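Local coordinates for N-terminal acetyltransferase-like protein (Chaetomium thermophilum, PDB 5NNP) that probably serves as the TPR-repeat auxiliary subunit of an N-terminal acetyltransferase A complex, holding the catalytic partner within its helical solenoid, at residues 155-160 and 195-200; 189-194 and 208-213; 450-453 and 459-462; 452-457 and 490-495; 293-298 and 311-316. One frame throughout, in Å; residues are numbered along the deposited sequence.

Contact 1: 155-160 and 195-200; sequences AYHLEG and NTIIAE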
# COMPACT_ATOMS: atom_id res chain seq x y z
N ALA A 155 11.08 3.34 19.86
CA ALA A 155 11.40 4.76 19.69
C ALA A 155 12.87 4.94 19.38
O ALA A 155 13.24 5.73 18.49
CB ALA A 155 11.03 5.54 20.91
N TYR A 156 13.72 4.22 20.11
CA TYR A 156 15.16 4.28 19.86
C TYR A 156 15.49 3.77 18.46
O TYR A 156 16.26 4.38 17.73
CB TYR A 156 15.92 3.45 20.90
CG TYR A 156 16.23 4.16 22.19
CD1 TYR A 156 16.72 5.46 22.19
CD2 TYR A 156 16.07 3.52 23.40
CE1 TYR A 156 17.03 6.10 23.39
CE2 TYR A 156 16.36 4.15 24.58
CZ TYR A 156 16.84 5.43 24.58
OH TYR A 156 17.11 6.02 25.79
N HIS A 157 14.89 2.63 18.12
CA HIS A 157 15.05 1.98 16.83
C HIS A 157 14.70 2.89 15.65
O HIS A 157 15.48 3.04 14.70
CB HIS A 157 14.19 0.72 16.79
CG HIS A 157 14.43 -0.15 15.60
ND1 HIS A 157 13.57 -1.16 15.23
CD2 HIS A 157 15.43 -0.15 14.68
CE1 HIS A 157 14.03 -1.75 14.14
NE2 HIS A 157 15.15 -1.15 13.79
N LEU A 158 13.53 3.52 15.73
CA LEU A 158 13.08 4.39 14.65
C LEU A 158 13.91 5.66 14.62
O LEU A 158 13.99 6.32 13.58
CB LEU A 158 11.59 4.73 14.81
CG LEU A 158 10.61 3.56 14.66
CD1 LEU A 158 9.16 4.05 14.80
CD2 LEU A 158 10.82 2.85 13.32
N GLU A 159 14.52 6.01 15.76
CA GLU A 159 15.37 7.20 15.85
C GLU A 159 16.72 6.96 15.20
O GLU A 159 17.46 7.90 14.97
CB GLU A 159 15.59 7.63 17.32
CG GLU A 159 16.43 8.91 17.48
CD GLU A 159 16.80 9.23 18.94
OE1 GLU A 159 16.80 10.43 19.32
OE2 GLU A 159 17.12 8.30 19.71
N GLY A 160 17.05 5.70 14.95
CA GLY A 160 18.37 5.36 14.43
C GLY A 160 19.36 4.87 15.48
O GLY A 160 20.47 4.50 15.15
N ASN A 195 16.16 -9.77 17.15
CA ASN A 195 16.98 -10.41 16.13
C ASN A 195 17.11 -9.52 14.88
O ASN A 195 18.21 -9.33 14.38
CB ASN A 195 16.44 -11.79 15.73
CG ASN A 195 17.44 -12.58 14.85
OD1 ASN A 195 17.39 -12.50 13.62
ND2 ASN A 195 18.36 -13.32 15.50
N THR A 196 16.00 -8.97 14.39
CA THR A 196 16.10 -8.12 13.21
C THR A 196 16.97 -6.91 13.53
O THR A 196 17.68 -6.41 12.66
CB THR A 196 14.73 -7.66 12.69
OG1 THR A 196 14.07 -6.84 13.66
CG2 THR A 196 13.85 -8.85 12.35
N ILE A 197 16.94 -6.46 14.78
CA ILE A 197 17.74 -5.28 15.16
C ILE A 197 19.23 -5.58 15.12
O ILE A 197 20.02 -4.77 14.63
CB ILE A 197 17.33 -4.76 16.56
CG1 ILE A 197 15.98 -4.04 16.43
CG2 ILE A 197 18.37 -3.81 17.12
CD1 ILE A 197 15.33 -3.64 17.74
N ILE A 198 19.62 -6.75 15.62
CA ILE A 198 21.01 -7.18 15.51
C ILE A 198 21.50 -7.22 14.06
O ILE A 198 22.60 -6.80 13.76
CB ILE A 198 21.21 -8.57 16.14
CG1 ILE A 198 20.87 -8.52 17.64
CG2 ILE A 198 22.64 -9.05 15.92
CD1 ILE A 198 20.98 -9.87 18.36
N ALA A 199 20.67 -7.70 13.15
CA ALA A 199 21.08 -7.80 11.76
C ALA A 199 21.17 -6.40 11.14
O ALA A 199 22.12 -6.09 10.44
CB ALA A 199 20.13 -8.69 10.97
N GLU A 200 20.18 -5.56 11.43
CA GLU A 200 20.24 -4.19 10.94
C GLU A 200 21.50 -3.46 11.44
O GLU A 200 22.00 -2.57 10.76
CB GLU A 200 18.98 -3.41 11.33
CG GLU A 200 17.74 -3.82 10.55
CD GLU A 200 16.60 -2.84 10.69
OE1 GLU A 200 15.47 -3.19 10.27
OE2 GLU A 200 16.84 -1.72 11.23
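His157 reaches from the last turn of helix 146-159 to helix 185-200, where it meets Ile197 and Glu200. Its CB leads toward the other helix, and with CG anti to the backbone N (chi1 -171°) the imidazole is carried between the two helices. His157 CG lies 4.2 Å from Ile197 CD1. ND1 is near both CD1 and CG1 of Ile197, but its polar partner is the Tyr193 hydroxyl, one turn earlier on helix 185-200. His157 CE1 is 3.8 Å from Ile197 CG1, which sits over one ring face. That carbon is 3.9 Å from the ring centroid and 15° off the normal, a CH-pi contact. Both helices belong to an alpha-helical solenoid with TPR-like pairs, and helix 162-175 packs on the same residues through Leu162 and Leu169. At the tip, His157 NE2 donates to Glu200 OE2 over 3.1 Å, nearly straight at 174° at the hydrogen. The acceptor lies in the ring plane, yet the N-H meets OE2 from above the carboxylate plane. Both ring nitrogens are thus engaged, which fixes the rotation of the imidazole. The other oxygen of Glu200, OE1, forms a salt bridge with Arg545 of helix 537-547.

Contact 2: 189-194 and 208-213; sequences EALLYK and LQHLET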
# COMPACT_ATOMS: atom_id res chain seq x y z
N GLU A 189 7.52 -12.79 19.57
CA GLU A 189 7.65 -11.61 18.73
C GLU A 189 8.75 -10.67 19.19
O GLU A 189 9.45 -10.07 18.37
CB GLU A 189 6.32 -10.87 18.66
CG GLU A 189 5.30 -11.56 17.77
CD GLU A 189 5.80 -11.73 16.34
OE1 GLU A 189 6.22 -10.73 15.73
OE2 GLU A 189 5.78 -12.87 15.83
N ALA A 190 8.92 -10.55 20.51
CA ALA A 190 9.96 -9.69 21.06
C ALA A 190 11.35 -10.23 20.73
O ALA A 190 12.26 -9.45 20.48
CB ALA A 190 9.80 -9.53 22.55
N LEU A 191 11.51 -11.55 20.73
CA LEU A 191 12.78 -12.17 20.36
C LEU A 191 13.11 -11.91 18.88
O LEU A 191 14.24 -11.55 18.54
CB LEU A 191 12.75 -13.66 20.64
CG LEU A 191 12.77 -14.09 22.11
CD1 LEU A 191 12.33 -15.52 22.26
CD2 LEU A 191 14.16 -13.90 22.73
N LEU A 192 12.12 -12.06 18.00
CA LEU A 192 12.40 -11.85 16.59
C LEU A 192 12.71 -10.38 16.29
O LEU A 192 13.59 -10.07 15.49
CB LEU A 192 11.23 -12.34 15.74
CG LEU A 192 10.96 -13.85 15.74
CD1 LEU A 192 9.71 -14.15 14.90
CD2 LEU A 192 12.16 -14.66 15.23
N TYR A 193 11.99 -9.48 16.94
CA TYR A 193 12.24 -8.05 16.75
C TYR A 193 13.69 -7.68 17.09
O TYR A 193 14.38 -7.04 16.29
CB TYR A 193 11.25 -7.22 17.57
CG TYR A 193 11.45 -5.72 17.48
CD1 TYR A 193 11.52 -5.08 16.25
CD2 TYR A 193 11.56 -4.94 18.63
CE1 TYR A 193 11.71 -3.70 16.16
CE2 TYR A 193 11.74 -3.56 18.55
CZ TYR A 193 11.82 -2.95 17.32
OH TYR A 193 12.00 -1.58 17.26
N LYS A 194 14.15 -8.12 18.27
CA LYS A 194 15.55 -7.96 18.67
C LYS A 194 16.49 -8.58 17.64
O LYS A 194 17.52 -7.99 17.30
CB LYS A 194 15.81 -8.57 20.05
CG LYS A 194 17.31 -8.60 20.48
CD LYS A 194 17.54 -9.35 21.81
CE LYS A 194 18.98 -9.35 22.24
NZ LYS A 194 19.24 -10.18 23.48
N LEU A 208 22.70 -14.74 13.51
CA LEU A 208 22.48 -16.16 13.26
C LEU A 208 22.62 -16.94 14.56
O LEU A 208 21.82 -17.81 14.90
CB LEU A 208 23.46 -16.70 12.21
CG LEU A 208 23.24 -18.17 11.85
CD1 LEU A 208 21.80 -18.40 11.41
CD2 LEU A 208 24.19 -18.63 10.78
N GLN A 209 23.67 -16.60 15.30
CA GLN A 209 23.90 -17.13 16.63
C GLN A 209 22.69 -16.91 17.54
O GLN A 209 22.25 -17.83 18.24
CB GLN A 209 25.16 -16.48 17.21
CG GLN A 209 25.36 -16.66 18.70
CD GLN A 209 26.48 -15.78 19.26
OE1 GLN A 209 27.41 -15.41 18.53
NE2 GLN A 209 26.39 -15.43 20.54
N HIS A 210 22.13 -15.70 17.51
CA HIS A 210 20.99 -15.37 18.37
C HIS A 210 19.73 -16.06 17.87
O HIS A 210 18.86 -16.43 18.66
CB HIS A 210 20.78 -13.86 18.43
CG HIS A 210 19.53 -13.45 19.15
ND1 HIS A 210 18.37 -13.08 18.49
CD2 HIS A 210 19.26 -13.34 20.47
CE1 HIS A 210 17.44 -12.76 19.37
NE2 HIS A 210 17.96 -12.91 20.58
N LEU A 211 19.65 -16.24 16.56
CA LEU A 211 18.52 -16.92 15.95
C LEU A 211 18.44 -18.33 16.45
O LEU A 211 17.42 -18.75 16.99
CB LEU A 211 18.62 -16.93 14.43
CG LEU A 211 17.31 -17.36 13.77
CD1 LEU A 211 16.24 -16.26 13.93
CD2 LEU A 211 17.53 -17.73 12.30
N GLU A 212 19.53 -19.07 16.25
CA GLU A 212 19.62 -20.47 16.63
C GLU A 212 19.56 -20.71 18.14
O GLU A 212 19.02 -21.72 18.59
CB GLU A 212 20.91 -21.07 16.06
CG GLU A 212 21.02 -20.95 14.56
CD GLU A 212 19.96 -21.75 13.83
OE1 GLU A 212 19.28 -22.58 14.46
OE2 GLU A 212 19.80 -21.54 12.61
N THR A 213 20.09 -19.78 18.91
CA THR A 213 20.10 -19.94 20.35
C THR A 213 18.80 -19.53 21.05
O THR A 213 18.29 -20.26 21.89
CB THR A 213 21.25 -19.15 20.98
OG1 THR A 213 22.49 -19.63 20.45
CG2 THR A 213 21.26 -19.33 22.48
O HOH W 1 17.51 -12.60 23.24
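His210 of helix 204-214 meets the Leu191 carbonyl and the side chain of Lys194 on helix 185-200. A chi1 of 173° turns CG away from the backbone N, and the ring is directed at helix 185-200. Its CE1 corner leads: Leu191 O lies at the ring edge, near the ring plane, 3.5 Å from His210 CE1. This is a close approach of a carbon to a carbonyl oxygen, with no classical donor between them. Lys194 runs past the neighbouring corner as an extended chain, all four torsions near 180°, and the two side chains cross obliquely. Its CD is the nearest methylene, with Lys194 CD 3.8 Å from His210 NE2. The ammonium stops farther off, with Lys194 NZ 4.2 Å from His210 NE2, and a water joins the two. That water accepts from Lys194 NZ at 3.0 Å and lies 2.7 Å from His210 NE2, close to the ring plane.

Both polar ends have further partners. His210 ND1 is bonded to Asn195 ND2, so both ring nitrogens are engaged and the flip of the ring is restrained, while Lys194 NZ also bonds Thr170 OG1 on helix 162-175. A positive charge on Lys194 beside the imidazole would be expected to disfavour protonation of the histidine. Helices 185-200 and 204-214 follow one another through a short connection, and this buried packing between consecutive helices is the helical-hairpin unit from which TPR-like solenoids are built.

Contact 3: 450-453 and 459-462; sequences KYQL and EKAL. With PO4 (phosphate ion), chain U.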
# COMPACT_ATOMS: atom_id res chain seq x y z
N LYS A 450 -14.61 1.18 -17.19
CA LYS A 450 -13.36 1.82 -17.57
C LYS A 450 -13.38 2.15 -19.05
O LYS A 450 -13.08 3.28 -19.45
CB LYS A 450 -12.16 0.92 -17.24
CG LYS A 450 -10.81 1.48 -17.69
CD LYS A 450 -9.72 0.42 -17.59
CE LYS A 450 -8.37 0.94 -18.06
NZ LYS A 450 -7.27 -0.01 -17.70
N TYR A 451 -13.75 1.15 -19.85
CA TYR A 451 -13.86 1.35 -21.29
C TYR A 451 -14.86 2.45 -21.66
O TYR A 451 -14.63 3.22 -22.59
CB TYR A 451 -14.23 0.02 -21.97
CG TYR A 451 -12.99 -0.77 -22.31
CD1 TYR A 451 -11.99 -0.95 -21.36
CD2 TYR A 451 -12.80 -1.32 -23.57
CE1 TYR A 451 -10.85 -1.65 -21.66
CE2 TYR A 451 -11.65 -2.03 -23.87
CZ TYR A 451 -10.68 -2.19 -22.91
OH TYR A 451 -9.53 -2.89 -23.20
N GLN A 452 -15.94 2.57 -20.91
CA GLN A 452 -16.90 3.63 -21.16
C GLN A 452 -16.30 5.00 -20.83
O GLN A 452 -16.49 5.96 -21.60
CB GLN A 452 -18.18 3.35 -20.37
CG GLN A 452 -18.96 2.16 -20.94
CD GLN A 452 -20.05 1.63 -20.02
OE1 GLN A 452 -20.13 2.01 -18.85
NE2 GLN A 452 -20.89 0.73 -20.54
N LEU A 453 -15.57 5.09 -19.72
CA LEU A 453 -14.84 6.32 -19.39
C LEU A 453 -13.77 6.62 -20.45
O LEU A 453 -13.56 7.78 -20.80
CB LEU A 453 -14.20 6.22 -18.01
CG LEU A 453 -15.15 6.10 -16.83
CD1 LEU A 453 -14.37 5.87 -15.56
CD2 LEU A 453 -16.01 7.34 -16.69
N GLU A 459 -21.34 9.38 -17.32
CA GLU A 459 -22.61 9.12 -16.67
C GLU A 459 -23.03 7.66 -16.88
O GLU A 459 -23.59 7.02 -15.97
CB GLU A 459 -23.66 10.11 -17.18
CG GLU A 459 -23.43 10.56 -18.60
CD GLU A 459 -22.65 11.85 -18.71
OE1 GLU A 459 -21.57 11.83 -19.32
OE2 GLU A 459 -23.12 12.89 -18.21
N LYS A 460 -22.74 7.11 -18.06
CA LYS A 460 -22.96 5.69 -18.32
C LYS A 460 -22.04 4.84 -17.46
O LYS A 460 -22.50 3.89 -16.81
CB LYS A 460 -22.74 5.37 -19.79
CG LYS A 460 -23.22 3.99 -20.24
CD LYS A 460 -22.92 3.87 -21.73
CE LYS A 460 -23.89 3.01 -22.49
NZ LYS A 460 -23.69 3.31 -23.93
N ALA A 461 -20.74 5.17 -17.44
CA ALA A 461 -19.79 4.36 -16.67
C ALA A 461 -20.20 4.28 -15.21
O ALA A 461 -20.14 3.21 -14.59
CB ALA A 461 -18.38 4.92 -16.80
N LEU A 462 -20.64 5.41 -14.66
CA LEU A 462 -21.09 5.48 -13.27
C LEU A 462 -22.32 4.59 -13.03
O LEU A 462 -22.50 4.05 -11.94
CB LEU A 462 -21.39 6.93 -12.89
CG LEU A 462 -21.67 7.26 -11.41
CD1 LEU A 462 -20.58 6.72 -10.51
CD2 LEU A 462 -21.85 8.76 -11.18
P PO4 U . -7.06 -3.03 -20.38
O1 PO4 U . -8.01 -2.98 -21.55
O2 PO4 U . -5.75 -2.40 -20.80
O3 PO4 U . -7.62 -2.27 -19.20
O4 PO4 U . -6.86 -4.48 -19.98
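The turn between two consecutive helices of the alpha-helical solenoid is packed here, where Gln452 and Leu453 near the end of helix 442-454 meet Ala461 and Lys460 at the start of helix 458-465. The CA atoms of Gln452 and Ala461 are 5.4 Å apart, a close approach that the small alanine side chain permits. Ala461 CB points at the first helix and is met by two residues. Gln452 CB lies 3.9 Å from Ala461 CB, and Leu453 adds CG and CD2, the latter 3.4 Å from Ala461 CB. Gln452 has CG beside its backbone N (chi1 -70°) and is extended beyond it, which brings the amide beside Lys460 and Ala461. Gln452 OE1 reaches 3.2 Å from Ala461 CA, and the hydroxyl of Thr464 is its hydrogen-bonding partner. On the flank, the aliphatic part of Lys460 crosses the Gln452 side chain at about a right angle, with Lys460 CD 3.9 Å from Gln452 NE2. The lysine ammonium goes instead to Glu457, in a salt bridge.

Away from this interface, Lys450 is extended from CG outward, and Lys450 NZ donates to phosphate O3 over 2.7 Å. Arg416 NH2 binds the same ion, which probably came from the crystallisation liquor; the two basic groups would be expected to offset its charge.

Helix 487-499 packs against Leu453 through Phe489, Glu492 and Asp493, helix 424-436 touches Tyr451 and Gln452, and helix 408-421 reaches Tyr451, so helix 442-454 has neighbours on several flanks.

Contact 4: 452-457 and 490-495; sequences QLRNNE and LTEDGE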
# COMPACT_ATOMS: atom_id res chain seq x y z
N GLN A 452 -15.94 2.57 -20.91
CA GLN A 452 -16.90 3.63 -21.16
C GLN A 452 -16.30 5.00 -20.83
O GLN A 452 -16.49 5.96 -21.60
CB GLN A 452 -18.18 3.35 -20.37
CG GLN A 452 -18.96 2.16 -20.94
CD GLN A 452 -20.05 1.63 -20.02
OE1 GLN A 452 -20.13 2.01 -18.85
NE2 GLN A 452 -20.89 0.73 -20.54
N LEU A 453 -15.57 5.09 -19.72
CA LEU A 453 -14.84 6.32 -19.39
C LEU A 453 -13.77 6.62 -20.45
O LEU A 453 -13.56 7.78 -20.80
CB LEU A 453 -14.20 6.22 -18.01
CG LEU A 453 -15.15 6.10 -16.83
CD1 LEU A 453 -14.37 5.87 -15.56
CD2 LEU A 453 -16.01 7.34 -16.69
N ARG A 454 -13.10 5.59 -20.94
CA ARG A 454 -12.15 5.78 -22.03
C ARG A 454 -12.85 6.32 -23.27
O ARG A 454 -12.22 6.99 -24.09
CB ARG A 454 -11.43 4.46 -22.35
CG ARG A 454 -10.45 4.03 -21.29
CD ARG A 454 -9.40 5.10 -21.07
NE ARG A 454 -8.46 4.74 -20.01
CZ ARG A 454 -7.36 4.01 -20.18
NH1 ARG A 454 -7.07 3.52 -21.37
NH2 ARG A 454 -6.56 3.76 -19.15
N ASN A 455 -14.14 6.03 -23.41
CA ASN A 455 -14.96 6.58 -24.49
C ASN A 455 -15.70 7.86 -24.06
O ASN A 455 -16.63 8.30 -24.72
CB ASN A 455 -15.95 5.54 -24.98
CG ASN A 455 -16.59 5.92 -26.30
OD1 ASN A 455 -15.97 6.54 -27.14
ND2 ASN A 455 -17.83 5.53 -26.48
N ASN A 456 -15.25 8.43 -22.96
CA ASN A 456 -15.80 9.64 -22.39
C ASN A 456 -17.28 9.57 -22.06
O ASN A 456 -17.95 10.59 -22.10
CB ASN A 456 -15.56 10.82 -23.33
CG ASN A 456 -14.11 11.22 -23.38
OD1 ASN A 456 -13.29 10.74 -22.61
ND2 ASN A 456 -13.78 12.12 -24.30
N GLU A 457 -17.78 8.39 -21.69
CA GLU A 457 -19.17 8.27 -21.26
C GLU A 457 -19.30 8.17 -19.74
O GLU A 457 -19.67 7.12 -19.21
CB GLU A 457 -19.84 7.07 -21.90
CG GLU A 457 -20.06 7.18 -23.39
CD GLU A 457 -20.54 5.87 -23.98
OE1 GLU A 457 -21.77 5.69 -24.10
OE2 GLU A 457 -19.69 5.01 -24.32
N LEU A 490 -11.94 7.00 -9.58
CA LEU A 490 -11.87 8.45 -9.37
C LEU A 490 -10.90 9.10 -10.36
O LEU A 490 -11.22 10.13 -10.95
CB LEU A 490 -11.47 8.77 -7.93
CG LEU A 490 -12.48 8.47 -6.81
CD1 LEU A 490 -11.88 8.76 -5.44
CD2 LEU A 490 -13.76 9.25 -6.99
N THR A 491 -9.74 8.48 -10.56
CA THR A 491 -8.76 9.04 -11.49
C THR A 491 -9.27 9.01 -12.92
O THR A 491 -9.23 10.02 -13.63
CB THR A 491 -7.41 8.30 -11.42
OG1 THR A 491 -6.98 8.22 -10.06
CG2 THR A 491 -6.36 9.03 -12.22
N GLU A 492 -9.76 7.84 -13.35
CA GLU A 492 -10.32 7.68 -14.69
C GLU A 492 -11.49 8.64 -14.94
O GLU A 492 -11.59 9.26 -16.00
CB GLU A 492 -10.79 6.24 -14.89
CG GLU A 492 -9.66 5.26 -15.13
CD GLU A 492 -8.98 5.49 -16.45
OE1 GLU A 492 -7.84 5.04 -16.62
OE2 GLU A 492 -9.58 6.12 -17.35
N ASP A 493 -12.37 8.76 -13.96
CA ASP A 493 -13.51 9.66 -14.06
C ASP A 493 -13.04 11.10 -14.26
O ASP A 493 -13.63 11.85 -15.03
CB ASP A 493 -14.38 9.56 -12.82
CG ASP A 493 -15.73 10.24 -12.99
OD1 ASP A 493 -16.34 10.10 -14.08
OD2 ASP A 493 -16.19 10.90 -12.04
N GLY A 494 -11.98 11.48 -13.56
CA GLY A 494 -11.44 12.82 -13.65
C GLY A 494 -10.86 13.10 -15.02
O GLY A 494 -11.17 14.12 -15.64
N GLU A 495 -10.01 12.20 -15.50
CA GLU A 495 -9.37 12.36 -16.79
C GLU A 495 -10.42 12.45 -17.89
O GLU A 495 -10.28 13.26 -18.83
CB GLU A 495 -8.39 11.21 -17.03
CG GLU A 495 -7.24 11.20 -16.03
CD GLU A 495 -6.23 10.08 -16.25
OE1 GLU A 495 -6.48 9.17 -17.06
OE2 GLU A 495 -5.18 10.11 -15.60
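Charge pairing comes first: Arg454 and Glu492 form a bidentate salt bridge in which the guanidinium is used side-on. Arg454 NH2 donates to Glu492 OE1 over 3.1 Å at 162°. Arg454 NE donates to Glu492 OE2 over 3.2 Å and is about as straight. Both oxygens lie in the guanidinium plane and both are met on the syn side, though the nitrogens stand out of the carboxylate plane, and the two flat groups are turned 33° from each other. Both chains bend at chi2, and the charged ends meet beside the helices. Glu492 OE1 also pairs with Arg558 of helix 554-572, so the carboxylate bridges two arginines.

The bridge springs from the C-terminal end of helix 442-454, which closes in a Schellman motif. Asn456, at positive phi, is the C-prime residue, with Glu457 N bonded to Gln452 O and Asn456 N to Leu453 O. Within this turn Asn455 ND2 donates to Glu457 OE2 over 2.9 Å.

The two methyls of Leu453 divide between neighbouring residues of helix 487-499 in the same helical solenoid. The apolar contact is that of Leu453 CD1, 3.7 Å from Glu492 CB. Leu453 CD2 is a methyl close to a carboxylate oxygen, 3.8 Å from Asp493 OD1. That aspartate's polar partners are elsewhere: OD1 takes a hydrogen bond from Asn458 ND2, and OD2 forms a salt bridge with Arg509 of helix 503-523.

Contact 5: 293-298 and 311-316; sequences AKRLPL and KAYLTL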
# COMPACT_ATOMS: atom_id res chain seq x y z
N ALA A 293 7.26 -24.97 -10.37
CA ALA A 293 8.23 -26.02 -10.62
C ALA A 293 8.22 -26.48 -12.09
O ALA A 293 9.14 -27.17 -12.52
CB ALA A 293 7.99 -27.20 -9.68
N LYS A 294 7.19 -26.10 -12.84
CA LYS A 294 7.13 -26.43 -14.27
C LYS A 294 7.46 -25.23 -15.14
O LYS A 294 8.05 -25.38 -16.20
CB LYS A 294 5.75 -26.96 -14.66
CG LYS A 294 5.33 -28.23 -13.96
CD LYS A 294 3.87 -28.57 -14.29
CE LYS A 294 3.53 -29.99 -13.90
NZ LYS A 294 3.40 -30.15 -12.42
N ARG A 295 7.04 -24.05 -14.69
CA ARG A 295 7.04 -22.84 -15.51
C ARG A 295 8.37 -22.09 -15.51
O ARG A 295 8.80 -21.57 -16.54
CB ARG A 295 5.95 -21.88 -15.03
CG ARG A 295 5.88 -20.60 -15.84
CD ARG A 295 4.98 -19.58 -15.16
NE ARG A 295 5.66 -18.81 -14.11
CZ ARG A 295 5.62 -19.10 -12.81
NH1 ARG A 295 6.27 -18.34 -11.94
NH2 ARG A 295 4.95 -20.15 -12.37
N LEU A 296 9.00 -22.03 -14.34
CA LEU A 296 10.22 -21.26 -14.13
C LEU A 296 11.38 -21.65 -15.07
O LEU A 296 12.03 -20.76 -15.61
CB LEU A 296 10.66 -21.38 -12.66
CG LEU A 296 9.81 -20.48 -11.75
CD1 LEU A 296 10.05 -20.72 -10.26
CD2 LEU A 296 10.07 -19.03 -12.11
N PRO A 297 11.62 -22.96 -15.28
CA PRO A 297 12.65 -23.44 -16.21
C PRO A 297 12.55 -22.86 -17.62
O PRO A 297 13.50 -22.97 -18.39
CB PRO A 297 12.41 -24.95 -16.25
CG PRO A 297 11.85 -25.26 -14.90
CD PRO A 297 11.00 -24.07 -14.53
N LEU A 298 11.41 -22.26 -17.96
CA LEU A 298 11.27 -21.64 -19.28
C LEU A 298 11.99 -20.30 -19.32
O LEU A 298 12.08 -19.67 -20.37
CB LEU A 298 9.80 -21.45 -19.64
CG LEU A 298 8.89 -22.69 -19.68
CD1 LEU A 298 7.42 -22.28 -19.87
CD2 LEU A 298 9.34 -23.69 -20.75
N LYS A 311 6.21 -27.10 -25.03
CA LYS A 311 5.10 -27.86 -25.58
C LYS A 311 4.38 -28.63 -24.48
O LYS A 311 3.16 -28.57 -24.36
CB LYS A 311 5.56 -28.81 -26.68
CG LYS A 311 4.40 -29.51 -27.39
CD LYS A 311 4.76 -29.93 -28.81
CE LYS A 311 3.52 -30.44 -29.53
NZ LYS A 311 3.80 -30.94 -30.90
N ALA A 312 5.15 -29.33 -23.64
CA ALA A 312 4.56 -30.13 -22.56
C ALA A 312 3.79 -29.27 -21.55
O ALA A 312 2.78 -29.72 -21.00
CB ALA A 312 5.62 -30.92 -21.87
N TYR A 313 4.25 -28.05 -21.30
CA TYR A 313 3.54 -27.16 -20.40
C TYR A 313 2.25 -26.66 -21.06
O TYR A 313 1.18 -26.70 -20.44
CB TYR A 313 4.42 -25.97 -19.98
CG TYR A 313 3.77 -25.01 -19.03
CD1 TYR A 313 3.75 -25.25 -17.67
CD2 TYR A 313 3.15 -23.84 -19.49
CE1 TYR A 313 3.15 -24.37 -16.78
CE2 TYR A 313 2.54 -22.94 -18.61
CZ TYR A 313 2.55 -23.21 -17.25
OH TYR A 313 1.95 -22.35 -16.35
N LEU A 314 2.35 -26.22 -22.31
CA LEU A 314 1.17 -25.73 -23.04
C LEU A 314 0.08 -26.80 -23.17
O LEU A 314 -1.10 -26.50 -23.03
CB LEU A 314 1.57 -25.23 -24.43
CG LEU A 314 2.15 -23.82 -24.46
CD1 LEU A 314 2.41 -23.39 -25.90
CD2 LEU A 314 1.20 -22.82 -23.77
N THR A 315 0.47 -28.05 -23.41
CA THR A 315 -0.50 -29.13 -23.53
C THR A 315 -1.32 -29.30 -22.25
O THR A 315 -2.54 -29.46 -22.30
CB THR A 315 0.16 -30.47 -23.86
OG1 THR A 315 0.93 -30.36 -25.07
CG2 THR A 315 -0.91 -31.56 -24.03
N LEU A 316 -0.63 -29.29 -21.11
CA LEU A 316 -1.29 -29.31 -19.80
C LEU A 316 -2.32 -28.20 -19.67
O LEU A 316 -3.46 -28.45 -19.27
CB LEU A 316 -0.28 -29.19 -18.66
CG LEU A 316 0.42 -30.46 -18.21
CD1 LEU A 316 1.56 -30.09 -17.29
CD2 LEU A 316 -0.56 -31.37 -17.49
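Mixed aliphatic and aromatic packing joins the short helix 292-295 to the long helix 303-320 that follows it, in a partly buried part of the solenoid, and Tyr313 meets Lys294 and Arg295 at its centre. The CA atoms of Lys294 and Tyr313 are 7.1 Å apart. At chi1 -179° the Tyr313 ring stands opposite its backbone N and extends toward the shorter helix. The CD1 and CE1 carbons of the ring do the touching. Lys294 CB approaches at the edge, near the ring plane, 4.0 Å from Tyr313 CD1, and Arg295 CB is 4.1 Å from Tyr313 CE1. These two neighbouring CB atoms therefore meet successive carbons of the ring.

Farther along, the Lys294 chain passes Leu316, crossing it at about a right angle, with Lys294 CE 3.9 Å from Leu316 CD1. The lysine bends at its last torsion (chi4 73°), and its NZ turns back to the carbonyl oxygen of Pro288. Arg295 uses CB alone for the tyrosine; a bend at chi3 leads its guanidinium elsewhere, and NH2 forms a salt bridge with Asp291. The Tyr313 hydroxyl is hydrogen-bonded to the other oxygen of that carboxylate, so Asp291, just before the helix, binds both Arg295 and Tyr313.

Across the two segments the chemistry is therefore that of carbon against carbon, at distances of ordinary van der Waals contact. Long basic side chains lend their hydrocarbon parts to the packing, so the contact is apolar between the segments, and the polar ends are satisfied by Asp291 and Pro288.

Overall arrangement
From the N terminus, contact 1 is the first to open, at helix 146-159, and it closes on helix 185-200. Contact 2 starts on that same helix before contact 1 has closed and ends on helix 204-214, so the two cross; they touch directly, with centres 13 Å apart. Contact 5 comes next along the chain, joining helices 292-295 and 303-320 about 40 Å from contact 2, centre to centre. Contacts 3 and 4 both start from the end of helix 442-454: contact 3 closes the short turn to helix 458-465, and contact 4 the wider loop to helix 487-499. This pair lies across the chain's centre from contacts 1 and 2.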